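Local coordinates for beta-catenin homolog sys-1 (Caenorhabditis elegans, PDB 3C2G), which acts as a transcriptional coregulator in the Wnt signalling asymmetry pathway, binding the TCF factor POP-1 directly to activate or repress target genes, at residues Cys146-Val151 and Phe191-Phe196. Numbering follows the deposited sequence.
Sequences CIIMGV and FIIFRF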
loop_
_atom_site.group_PDB
_atom_site.type_symbol
_atom_site.label_atom_id
_atom_site.label_comp_id
_atom_site.label_asym_id
_atom_site.label_seq_id
_atom_site.Cartn_x
_atom_site.Cartn_y
_atom_site.Cartn_z
ATOM N N CYS A 146 5.239 4.109 25.850
ATOM C CA CYS A 146 6.348 5.049 26.030
ATOM C C CYS A 146 7.688 4.550 25.508
ATOM O O CYS A 146 8.424 5.311 24.889
ATOM C CB CYS A 146 6.506 5.415 27.490
ATOM S SG CYS A 146 5.326 6.614 28.038
ATOM N N ILE A 147 8.012 3.285 25.767
ATOM C CA ILE A 147 9.265 2.716 25.265
ATOM C C ILE A 147 9.250 2.599 23.739
ATOM O O ILE A 147 10.226 2.954 23.077
ATOM C CB ILE A 147 9.592 1.344 25.889
ATOM C CG1 ILE A 147 9.728 1.457 27.410
ATOM C CG2 ILE A 147 10.884 0.785 25.307
ATOM C CD1 ILE A 147 9.751 0.115 28.110
ATOM N N ILE A 148 8.137 2.116 23.187
ATOM C CA ILE A 148 8.033 1.911 21.745
ATOM C C ILE A 148 8.008 3.231 20.977
ATOM O O ILE A 148 8.617 3.342 19.923
ATOM C CB ILE A 148 6.838 1.010 21.363
ATOM C CG1 ILE A 148 7.095 -0.412 21.850
ATOM C CG2 ILE A 148 6.619 1.020 19.849
ATOM C CD1 ILE A 148 5.878 -1.295 21.873
HETATM N N MSE A 149 7.326 4.233 21.512
HETATM C CA MSE A 149 7.298 5.528 20.856
HETATM C C MSE A 149 8.553 6.320 21.185
HETATM O O MSE A 149 8.931 7.220 20.446
HETATM C CB MSE A 149 6.047 6.325 21.239
HETATM C CG MSE A 149 4.702 5.695 20.810
HETATM SE SE MSE A 149 4.625 4.968 18.968
HETATM C CE MSE A 149 5.130 6.575 17.940
ATOM N N GLY A 150 9.215 5.963 22.278
ATOM C CA GLY A 150 10.281 6.799 22.813
ATOM C C GLY A 150 11.694 6.498 22.368
ATOM O O GLY A 150 12.408 7.401 21.948
ATOM N N VAL A 151 12.113 5.242 22.471
ATOM C CA VAL A 151 13.527 4.916 22.263
ATOM C C VAL A 151 13.943 5.096 20.806
ATOM O O VAL A 151 13.346 4.521 19.894
ATOM C CB VAL A 151 13.939 3.516 22.818
ATOM C CG1 VAL A 151 13.581 3.393 24.284
ATOM C CG2 VAL A 151 13.296 2.390 22.036
ATOM N N PHE A 191 -2.292 -2.577 19.649
ATOM C CA PHE A 191 -1.884 -2.438 18.259
ATOM C C PHE A 191 -0.436 -2.012 18.126
ATOM O O PHE A 191 0.306 -2.581 17.331
ATOM C CB PHE A 191 -2.820 -1.486 17.500
ATOM C CG PHE A 191 -4.210 -2.032 17.336
ATOM C CD1 PHE A 191 -4.486 -2.971 16.348
ATOM C CD2 PHE A 191 -5.237 -1.631 18.193
ATOM C CE1 PHE A 191 -5.773 -3.492 16.194
ATOM C CE2 PHE A 191 -6.522 -2.146 18.059
ATOM C CZ PHE A 191 -6.798 -3.079 17.057
ATOM N N ILE A 192 -0.037 -1.012 18.905
ATOM C CA ILE A 192 1.350 -0.527 18.913
ATOM C C ILE A 192 2.347 -1.671 19.105
ATOM O O ILE A 192 3.323 -1.766 18.370
ATOM C CB ILE A 192 1.551 0.559 19.991
ATOM C CG1 ILE A 192 0.601 1.748 19.744
ATOM C CG2 ILE A 192 2.998 1.022 20.036
ATOM C CD1 ILE A 192 0.738 2.414 18.355
ATOM N N ILE A 193 2.058 -2.561 20.049
ATOM C CA ILE A 193 2.926 -3.686 20.369
ATOM C C ILE A 193 2.977 -4.732 19.247
ATOM O O ILE A 193 4.059 -5.170 18.861
ATOM C CB ILE A 193 2.513 -4.349 21.712
ATOM C CG1 ILE A 193 2.636 -3.341 22.856
ATOM C CG2 ILE A 193 3.360 -5.578 21.987
ATOM C CD1 ILE A 193 1.753 -3.627 24.032
ATOM N N PHE A 194 1.817 -5.140 18.739
ATOM C CA PHE A 194 1.753 -6.005 17.558
ATOM C C PHE A 194 2.536 -5.410 16.393
ATOM O O PHE A 194 3.374 -6.076 15.799
ATOM C CB PHE A 194 0.311 -6.279 17.137
ATOM C CG PHE A 194 -0.269 -7.508 17.757
ATOM C CD1 PHE A 194 0.332 -8.751 17.562
ATOM C CD2 PHE A 194 -1.415 -7.436 18.528
ATOM C CE1 PHE A 194 -0.188 -9.907 18.141
ATOM C CE2 PHE A 194 -1.949 -8.587 19.111
ATOM C CZ PHE A 194 -1.331 -9.826 18.916
ATOM N N ARG A 195 2.302 -4.144 16.100
ATOM C CA ARG A 195 3.034 -3.499 15.030
ATOM C C ARG A 195 4.533 -3.632 15.262
ATOM O O ARG A 195 5.287 -3.922 14.336
ATOM C CB ARG A 195 2.635 -2.030 14.926
ATOM C CG ARG A 195 3.331 -1.271 13.810
ATOM C CD ARG A 195 2.880 0.184 13.766
ATOM N NE ARG A 195 3.465 0.893 12.633
ATOM C CZ ARG A 195 2.894 0.994 11.436
ATOM N NH1 ARG A 195 1.713 0.430 11.209
ATOM N NH2 ARG A 195 3.504 1.660 10.464
ATOM N N PHE A 196 4.948 -3.445 16.512
ATOM C CA PHE A 196 6.345 -3.375 16.881
ATOM C C PHE A 196 7.068 -4.718 16.770
ATOM O O PHE A 196 8.181 -4.769 16.264
ATOM C CB PHE A 196 6.460 -2.779 18.297
ATOM C CG PHE A 196 7.871 -2.693 18.821
ATOM C CD1 PHE A 196 8.755 -1.730 18.336
ATOM C CD2 PHE A 196 8.307 -3.573 19.811
ATOM C CE1 PHE A 196 10.064 -1.651 18.817
ATOM C CE2 PHE A 196 9.611 -3.493 20.312
ATOM C CZ PHE A 196 10.493 -2.529 19.808
#
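Ile148 reaches across to Ile192, Ile193 and Phe196, and all of its outer carbons touch the phenylalanine. Its CG1 sits over one face of the Phe196 ring, a CH-pi contact 4.0 Å from the centroid and 14° off the ring normal. The methyl CG2 meets Ile192 CG2 at 3.6 Å and also reaches Phe196 CD1 at 3.8 Å. CD1 carries on along the same phenylalanine to its CB and CG, and meets Ile193 CG1 at 4.0 Å. In Ile148, CG2 is anti to the backbone N and CG1 is anti to the carbonyl carbon (chi1 -68°), which sends CG2 toward Ile192 and CG1 over the ring of Phe196, where both touch the ring. The selenium of Met149, a selenomethionine, lies more loosely at the margin, 4.4 Å from Ile192 CG2. No hydrogen bond crosses the contact. It is apolar helix packing in the armadillo domain, an all-helical superhelix, and joins helix 134-150 near its C-terminal end to helix 189-198. The two short segments cross at 53°, with their axes 10.4 Å apart. With an alanine at Ile148, the ring face of Phe196, the methyl of Ile192 and CG1 of Ile193 would probably be left without their common partner. Farther out, Phe196 also packs on Arg157, Ala161 and Leu164 of helix 154-164. Ile193 rests on Leu173, and Ile192 touches Arg262 of helix 251-270.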